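PDB 4PMQ: Tat-secreted protein Rv2525c from Mycobacterium tuberculosis, which probably acts as a peptidoglycan hydrolase with glycosidase activity, and in vitro shows esterase activity that prefers p-nitrophenyl butyrate. Local coordinates for residues S64-K70 against P104-D110; H135-V140 against G156-W160; G83-R88 against S128-I133. One frame throughout, in Å; residues are numbered along the deposited sequence.

Contact 1. Residues S64-K70 against P104-D110; sequences SCYQYGK and PIYASID. With GOL (glycerol), chain E.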
# COMPACT_ATOMS: atom_id res chain seq x y z
N SER A 64 -2.13 0.02 5.92
CA SER A 64 -1.11 1.03 5.59
C SER A 64 -0.33 0.69 4.32
O SER A 64 0.06 -0.46 4.12
CB SER A 64 -0.10 1.16 6.73
OG SER A 64 -0.69 1.69 7.90
N CYS A 65 -0.05 1.72 3.50
CA CYS A 65 0.80 1.52 2.34
C CYS A 65 1.76 2.69 2.23
O CYS A 65 1.52 3.75 2.80
CB CYS A 65 -0.02 1.35 1.06
SG CYS A 65 -0.93 2.84 0.58
N TYR A 66 2.84 2.47 1.54
CA TYR A 66 3.86 3.50 1.43
C TYR A 66 4.20 3.77 -0.01
O TYR A 66 4.60 2.84 -0.70
CB TYR A 66 5.14 3.05 2.17
CG TYR A 66 6.20 4.13 2.22
CD1 TYR A 66 7.05 4.36 1.13
CD2 TYR A 66 6.35 4.94 3.34
CE1 TYR A 66 7.99 5.39 1.15
CE2 TYR A 66 7.28 5.98 3.37
CZ TYR A 66 8.09 6.20 2.27
OH TYR A 66 9.04 7.19 2.30
N GLN A 67 4.15 5.02 -0.42
CA GLN A 67 4.65 5.44 -1.74
C GLN A 67 5.02 6.89 -1.64
O GLN A 67 4.16 7.73 -1.41
CB GLN A 67 3.65 5.22 -2.88
CG GLN A 67 4.33 5.52 -4.23
CD GLN A 67 3.53 5.23 -5.46
OE1 GLN A 67 2.53 4.52 -5.44
NE2 GLN A 67 4.02 5.72 -6.59
N TYR A 68 6.30 7.17 -1.82
CA TYR A 68 6.76 8.55 -1.77
C TYR A 68 6.99 9.07 -3.19
O TYR A 68 6.32 10.01 -3.60
CB TYR A 68 8.02 8.70 -0.89
CG TYR A 68 8.59 10.10 -0.93
CD1 TYR A 68 8.02 11.13 -0.18
CD2 TYR A 68 9.72 10.40 -1.69
CE1 TYR A 68 8.55 12.43 -0.22
CE2 TYR A 68 10.25 11.69 -1.74
CZ TYR A 68 9.68 12.70 -0.98
OH TYR A 68 10.23 13.97 -1.04
N GLY A 69 7.96 8.48 -3.90
CA GLY A 69 8.29 8.86 -5.27
C GLY A 69 7.48 8.11 -6.32
O GLY A 69 6.61 7.30 -5.99
N LYS A 70 7.78 8.39 -7.59
CA LYS A 70 7.09 7.78 -8.73
C LYS A 70 7.92 7.92 -9.99
O LYS A 70 8.61 8.93 -10.13
CB LYS A 70 5.73 8.49 -8.93
CG LYS A 70 4.75 7.73 -9.84
CD LYS A 70 3.58 8.63 -10.25
CE LYS A 70 2.42 7.87 -10.84
NZ LYS A 70 1.66 7.12 -9.79
N PRO A 104 1.18 -4.68 9.12
CA PRO A 104 2.24 -4.47 8.13
C PRO A 104 2.13 -3.12 7.45
O PRO A 104 1.15 -2.39 7.65
CB PRO A 104 1.95 -5.59 7.09
CG PRO A 104 0.44 -5.70 7.13
CD PRO A 104 0.09 -5.54 8.59
N ILE A 105 3.12 -2.82 6.59
CA ILE A 105 3.07 -1.66 5.72
C ILE A 105 3.36 -2.18 4.33
O ILE A 105 4.36 -2.90 4.10
CB ILE A 105 4.03 -0.53 6.13
CG1 ILE A 105 3.76 -0.01 7.56
CG2 ILE A 105 4.03 0.63 5.09
CD1 ILE A 105 4.97 0.86 8.13
N TYR A 106 2.47 -1.87 3.41
CA TYR A 106 2.66 -2.29 2.02
C TYR A 106 3.57 -1.30 1.28
O TYR A 106 3.11 -0.21 0.94
CB TYR A 106 1.32 -2.37 1.30
CG TYR A 106 0.50 -3.59 1.66
CD1 TYR A 106 -0.31 -3.61 2.79
CD2 TYR A 106 0.51 -4.73 0.85
CE1 TYR A 106 -1.09 -4.73 3.11
CE2 TYR A 106 -0.31 -5.83 1.13
CZ TYR A 106 -1.09 -5.84 2.27
OH TYR A 106 -1.91 -6.93 2.52
N ALA A 107 4.85 -1.67 1.07
CA ALA A 107 5.83 -0.89 0.30
C ALA A 107 5.43 -0.94 -1.19
O ALA A 107 5.14 -2.03 -1.71
CB ALA A 107 7.22 -1.45 0.50
N SER A 108 5.42 0.23 -1.88
CA SER A 108 4.97 0.24 -3.27
C SER A 108 6.04 0.07 -4.33
O SER A 108 7.11 0.72 -4.31
CB SER A 108 4.21 1.52 -3.56
OG SER A 108 3.11 1.58 -2.66
N ILE A 109 5.72 -0.81 -5.29
CA ILE A 109 6.48 -1.08 -6.51
C ILE A 109 5.47 -0.66 -7.60
O ILE A 109 4.83 -1.51 -8.19
CB ILE A 109 7.03 -2.52 -6.68
CG1 ILE A 109 7.83 -3.04 -5.43
CG2 ILE A 109 7.88 -2.60 -7.98
CD1 ILE A 109 8.98 -2.18 -4.94
N ASP A 110 5.29 0.69 -7.78
CA ASP A 110 4.32 1.28 -8.69
C ASP A 110 4.91 1.33 -10.11
O ASP A 110 5.05 2.38 -10.73
CB ASP A 110 3.96 2.70 -8.16
CG ASP A 110 2.88 3.40 -8.94
OD1 ASP A 110 2.01 2.69 -9.52
OD2 ASP A 110 2.92 4.64 -9.03
C1 GOL E . -2.15 2.71 -4.97
O1 GOL E . -2.49 3.00 -6.32
C2 GOL E . -0.66 2.86 -4.78
O2 GOL E . -0.27 4.22 -5.01
C3 GOL E . -0.31 2.42 -3.38
O3 GOL E . 0.91 3.00 -2.93
O HOH W 1 -1.58 -2.09 7.76
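D110 OD2 accepts from two side chains of residues 64-70: Q67 NE2 lies 2.9 Å from D110 OD2, and K70 NZ, 2.9 Å from D110 OD2, completes a salt bridge. The lysine uses the syn lone pair of this oxygen, whereas the amide approaches from the anti side, 29° out of the carboxylate plane. The three residues lie just beyond the C-terminal ends of 61-66 and 105-108, the parallel strands of a beta-alpha-beta unit in a TIM-barrel-like domain; in that fold this end of the strands carries the active site. The extended chain of Q67, with CG anti to the backbone N (chi1 -173°), delivers its amide there. Its NE2 also donates to G69 O at 3.1 Å, in the carbonyl plane, so two acceptors fix the amide's rotation and turn OE1 to a glycerol. Q67 OE1 is 2.8 Å from glycerol O2; Y31, Y141 and Q179 also bind this molecule, probably a crystallisation additive, which may mark a polar pocket. Further back the strands are zipped by the main chain: Y106 N meets S64 O at 2.9 Å, and Y66 N meets Y106 O at 2.8 Å. On one face of the sheet C65 CB packs on Y106 CB; on the other Y66 CB packs on I105 CG2. Where the ladder ends, Y66 O accepts from S108 N at 3.0 Å, nearly in line with the carbonyl but bent at the hydrogen. On the glycerol side, C65 SG lies 4.0 Å from glycerol O3.

Contact 2. Residues H135-V140 against G156-W160; sequences HQRTGV and GSYFW
S157 OG donates to H135 O at 2.8 Å, approaching 56° out of the carbonyl plane. The same oxygen takes a second bond from T138 N, 3.1 Å from H135 O on the opposite face of that plane, which closes the short 3-10 turn of 135-137. S157 OG also lies over one face of the H135 imidazole, 3.1 Å above its plane and towards the rim. With CG anti to the backbone N (chi1 173°), the H135 ring lies beside residues 156 and 157, and its ND1 is hydrogen-bonded to E130 OE2, which also accepts from G156 N. T138 O is satisfied by S157 N at 2.8 Å, almost straight, with a weak bond from Y158 N added; T138 OG1 pairs with G134 O. From here the two segments run as adjacent parallel strands, 138-142 and 158-161, which helix 144-153 connects into a beta-alpha-beta unit of this TIM-barrel-like sheet. The main-chain ladder uses V140 N to Y158 O at 2.8 Å and W160 N to V140 O at 2.8 Å, and G139 CA adds a C-H...O contact to Y158 O. Side-chain packing is lighter: V140 CB lies 4.2 Å from F159 CD1, and F159 reaches helix 144-153. The Y158 ring brings its edge to Q136 O, which lies near the ring plane and 3.4 Å from CE2. W160 NE1 is hydrogen-bonded to N195 OD1.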
# COMPACT_ATOMS: atom_id res chain seq x y z
N HIS A 135 10.26 -9.00 8.51
CA HIS A 135 9.66 -9.81 7.46
C HIS A 135 8.13 -9.85 7.62
O HIS A 135 7.40 -9.64 6.64
CB HIS A 135 10.24 -11.22 7.53
CG HIS A 135 9.56 -12.19 6.60
ND1 HIS A 135 9.78 -12.14 5.23
CD2 HIS A 135 8.73 -13.22 6.88
CE1 HIS A 135 9.05 -13.12 4.71
NE2 HIS A 135 8.40 -13.81 5.67
N GLN A 136 7.65 -10.14 8.85
CA GLN A 136 6.21 -10.28 9.09
C GLN A 136 5.41 -8.99 8.80
O GLN A 136 4.21 -9.07 8.52
CB GLN A 136 5.95 -10.76 10.52
CG GLN A 136 6.15 -12.26 10.64
CD GLN A 136 5.71 -12.82 11.98
OE1 GLN A 136 4.63 -12.52 12.49
NE2 GLN A 136 6.52 -13.68 12.56
N ARG A 137 6.07 -7.82 8.85
CA ARG A 137 5.40 -6.54 8.62
C ARG A 137 5.59 -6.01 7.21
O ARG A 137 5.05 -4.96 6.89
CB ARG A 137 5.94 -5.47 9.59
CG ARG A 137 5.58 -5.71 11.05
CD ARG A 137 5.90 -4.43 11.84
NE ARG A 137 4.92 -3.37 11.54
CZ ARG A 137 5.09 -2.08 11.81
NH1 ARG A 137 6.24 -1.65 12.32
NH2 ARG A 137 4.14 -1.20 11.53
N THR A 138 6.37 -6.70 6.37
CA THR A 138 6.67 -6.18 5.05
C THR A 138 5.59 -6.61 4.06
O THR A 138 5.47 -7.79 3.73
CB THR A 138 8.09 -6.61 4.63
OG1 THR A 138 9.02 -6.03 5.56
CG2 THR A 138 8.47 -6.12 3.22
N GLY A 139 4.87 -5.61 3.54
CA GLY A 139 3.88 -5.83 2.49
C GLY A 139 4.46 -5.34 1.18
O GLY A 139 5.35 -4.47 1.15
N VAL A 140 3.93 -5.87 0.07
CA VAL A 140 4.40 -5.46 -1.24
C VAL A 140 3.20 -5.18 -2.15
O VAL A 140 2.41 -6.10 -2.37
CB VAL A 140 5.34 -6.53 -1.90
CG1 VAL A 140 5.96 -6.00 -3.20
CG2 VAL A 140 6.45 -6.97 -0.94
N GLY A 156 8.91 -10.50 1.77
CA GLY A 156 7.60 -9.97 2.10
C GLY A 156 6.67 -11.02 2.68
O GLY A 156 6.87 -12.24 2.49
N SER A 157 5.62 -10.55 3.35
CA SER A 157 4.63 -11.44 3.97
C SER A 157 3.22 -11.16 3.46
O SER A 157 2.35 -12.01 3.59
CB SER A 157 4.67 -11.30 5.49
OG SER A 157 5.87 -11.87 5.99
N TYR A 158 2.98 -9.92 2.98
CA TYR A 158 1.66 -9.50 2.48
C TYR A 158 1.82 -9.01 1.06
O TYR A 158 2.81 -8.35 0.71
CB TYR A 158 1.05 -8.41 3.35
CG TYR A 158 0.61 -8.89 4.72
CD1 TYR A 158 -0.68 -9.34 4.94
CD2 TYR A 158 1.49 -8.84 5.82
CE1 TYR A 158 -1.10 -9.77 6.20
CE2 TYR A 158 1.09 -9.29 7.08
CZ TYR A 158 -0.22 -9.74 7.27
OH TYR A 158 -0.70 -10.15 8.49
N PHE A 159 0.81 -9.32 0.21
CA PHE A 159 0.91 -8.98 -1.20
C PHE A 159 -0.38 -8.32 -1.69
O PHE A 159 -1.48 -8.82 -1.47
CB PHE A 159 1.22 -10.28 -1.99
CG PHE A 159 2.50 -10.91 -1.50
CD1 PHE A 159 3.74 -10.36 -1.82
CD2 PHE A 159 2.46 -11.99 -0.62
CE1 PHE A 159 4.92 -10.89 -1.31
CE2 PHE A 159 3.66 -12.53 -0.09
CZ PHE A 159 4.87 -11.96 -0.43
N TRP A 160 -0.23 -7.17 -2.35
CA TRP A 160 -1.35 -6.39 -2.86
C TRP A 160 -1.11 -6.23 -4.34
O TRP A 160 -0.15 -5.57 -4.75
CB TRP A 160 -1.41 -5.04 -2.13
CG TRP A 160 -2.40 -4.05 -2.66
CD1 TRP A 160 -3.48 -4.29 -3.46
CD2 TRP A 160 -2.42 -2.64 -2.37
NE1 TRP A 160 -4.17 -3.12 -3.71
CE2 TRP A 160 -3.53 -2.09 -3.05
CE3 TRP A 160 -1.62 -1.79 -1.59
CZ2 TRP A 160 -3.81 -0.71 -3.05
CZ3 TRP A 160 -1.88 -0.43 -1.60
CH2 TRP A 160 -2.99 0.09 -2.29

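Contact 3. Residues G83-R88 against S128-I133; sequences GVQHAR and SWESVI
A87 rests flat against the indole of W129: its CA lies 3.5 Å from the centroid of the W129 six-membered ring and only 5° off the ring normal, which defines a CH-pi contact over the face. The methyl group covers the middle of the bicyclic system, with A87 CB 3.5 Å from W129 CD2, and G83 O lies over this same indole.

Apolar packing continues through V132. Its CG1 is anti to the backbone N (chi1 171°), a rotation that spreads both methyls about A87 CB, which is 3.6 Å from V132 CB. V132 CG2 meets V84 CG1 at 4.0 Å, while V132 CG1 meets R88 CG at 4.1 Å, the two side chains crossing at about a right angle.

G83 has no side chain at the point where its backbone meets S128, which lets the helices come close. G83 CA is within 3.5 Å of S128 CB, and V84 N is likewise 3.5 Å from S128 CB; the helix axes approach to 8.1 Å and cross at -44°.

Hydrogen bonding between the two segments is absent, and the polar ends find their partners outside them. S128 OG bonds to A80 O, one turn earlier in helix 79-96, so it still ties the helices together; W129 NE1 goes to Y125 OH and H86 ND1 to Y66 OH.

The contact thus joins helices 79-96 and 115-133, neighbours on the outside of the barrel-like sheet. W129 sits between them and the strands, packing on I105 and A107 of strand 105-108 and on T138 of strand 138-142, and meeting Y66 of strand 61-66 edge-to-face.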
# COMPACT_ATOMS: atom_id res chain seq x y z
N GLY A 83 15.76 1.82 0.65
CA GLY A 83 14.85 1.03 1.46
C GLY A 83 14.86 1.44 2.93
O GLY A 83 13.78 1.58 3.52
N VAL A 84 16.06 1.63 3.53
CA VAL A 84 16.08 1.94 4.97
C VAL A 84 15.51 3.32 5.24
O VAL A 84 14.75 3.47 6.20
CB VAL A 84 17.44 1.72 5.67
CG1 VAL A 84 17.86 0.26 5.62
CG2 VAL A 84 18.54 2.62 5.11
N GLN A 85 15.81 4.30 4.38
CA GLN A 85 15.28 5.66 4.55
C GLN A 85 13.73 5.66 4.44
O GLN A 85 13.05 6.23 5.29
CB GLN A 85 15.88 6.57 3.47
CG GLN A 85 17.39 6.80 3.65
CD GLN A 85 18.07 7.31 2.40
OE1 GLN A 85 17.45 7.56 1.36
NE2 GLN A 85 19.39 7.42 2.45
N HIS A 86 13.19 5.00 3.40
CA HIS A 86 11.74 4.99 3.23
C HIS A 86 11.05 4.15 4.32
O HIS A 86 10.02 4.57 4.86
CB HIS A 86 11.40 4.48 1.82
CG HIS A 86 11.77 5.46 0.76
ND1 HIS A 86 11.09 6.68 0.62
CD2 HIS A 86 12.72 5.39 -0.20
CE1 HIS A 86 11.68 7.32 -0.38
NE2 HIS A 86 12.65 6.58 -0.91
N ALA A 87 11.63 2.99 4.67
CA ALA A 87 11.00 2.13 5.69
C ALA A 87 10.95 2.81 7.06
O ALA A 87 9.95 2.71 7.77
CB ALA A 87 11.76 0.80 5.79
N ARG A 88 12.02 3.51 7.43
CA ARG A 88 12.02 4.22 8.71
C ARG A 88 10.89 5.25 8.75
O ARG A 88 10.19 5.36 9.76
CB ARG A 88 13.34 4.95 8.89
CG ARG A 88 14.50 4.01 9.18
CD ARG A 88 15.80 4.80 9.22
NE ARG A 88 16.97 3.94 9.23
CZ ARG A 88 18.19 4.32 8.84
NH1 ARG A 88 18.41 5.58 8.46
NH2 ARG A 88 19.20 3.45 8.84
N SER A 128 15.64 -4.22 2.77
CA SER A 128 15.78 -3.10 3.73
C SER A 128 14.50 -2.88 4.51
O SER A 128 14.56 -2.66 5.72
CB SER A 128 16.18 -1.81 3.02
OG SER A 128 17.56 -1.86 2.73
N TRP A 129 13.32 -2.96 3.82
CA TRP A 129 12.06 -2.86 4.54
C TRP A 129 12.00 -3.96 5.61
O TRP A 129 11.64 -3.66 6.76
CB TRP A 129 10.87 -2.96 3.58
CG TRP A 129 10.47 -1.63 3.03
CD1 TRP A 129 10.99 -0.98 1.95
CD2 TRP A 129 9.47 -0.75 3.58
NE1 TRP A 129 10.35 0.23 1.76
CE2 TRP A 129 9.44 0.41 2.77
CE3 TRP A 129 8.62 -0.83 4.69
CZ2 TRP A 129 8.53 1.46 2.99
CZ3 TRP A 129 7.72 0.21 4.92
CH2 TRP A 129 7.67 1.33 4.07
N GLU A 130 12.38 -5.22 5.25
CA GLU A 130 12.37 -6.32 6.24
C GLU A 130 13.34 -6.05 7.40
O GLU A 130 13.07 -6.46 8.54
CB GLU A 130 12.76 -7.62 5.57
CG GLU A 130 11.70 -8.04 4.53
CD GLU A 130 11.90 -9.49 4.13
OE1 GLU A 130 13.05 -9.97 4.22
OE2 GLU A 130 10.91 -10.15 3.74
N SER A 131 14.46 -5.40 7.12
CA SER A 131 15.44 -5.12 8.14
C SER A 131 14.99 -4.01 9.07
O SER A 131 15.55 -3.88 10.15
CB SER A 131 16.79 -4.74 7.53
OG SER A 131 17.76 -4.64 8.57
N VAL A 132 14.05 -3.17 8.63
CA VAL A 132 13.62 -2.05 9.48
C VAL A 132 12.39 -2.46 10.29
O VAL A 132 12.43 -2.33 11.53
CB VAL A 132 13.35 -0.79 8.63
CG1 VAL A 132 12.69 0.30 9.47
CG2 VAL A 132 14.65 -0.28 7.99
N ILE A 133 11.31 -2.92 9.60
CA ILE A 133 10.08 -3.26 10.31
C ILE A 133 9.86 -4.79 10.49
O ILE A 133 8.97 -5.17 11.26
CB ILE A 133 8.85 -2.60 9.63
CG1 ILE A 133 8.63 -3.14 8.19
CG2 ILE A 133 8.98 -1.08 9.65
CD1 ILE A 133 7.33 -2.52 7.55

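Along the chain the segments run 64-70, 83-88, 104-110, 128-133, 135-140 and 156-160, so contacts 1 and 3 interleave while contact 2 follows both. Contacts 1 and 2 lie in one sheet, where strands 105-108 and 138-142 are neighbours joined through I105 O and G139 N at 2.8 Å; their centres are 11 Å apart. Contact 3 covers that sheet from the helix layer, its centre 11 Å from contact 1 and 12 Å from contact 2. All three fall in the glycoside hydrolase-like domain and build consecutive beta-alpha units, with the probable pocket that holds glycerol beside contact 1 at the C-terminal strand ends.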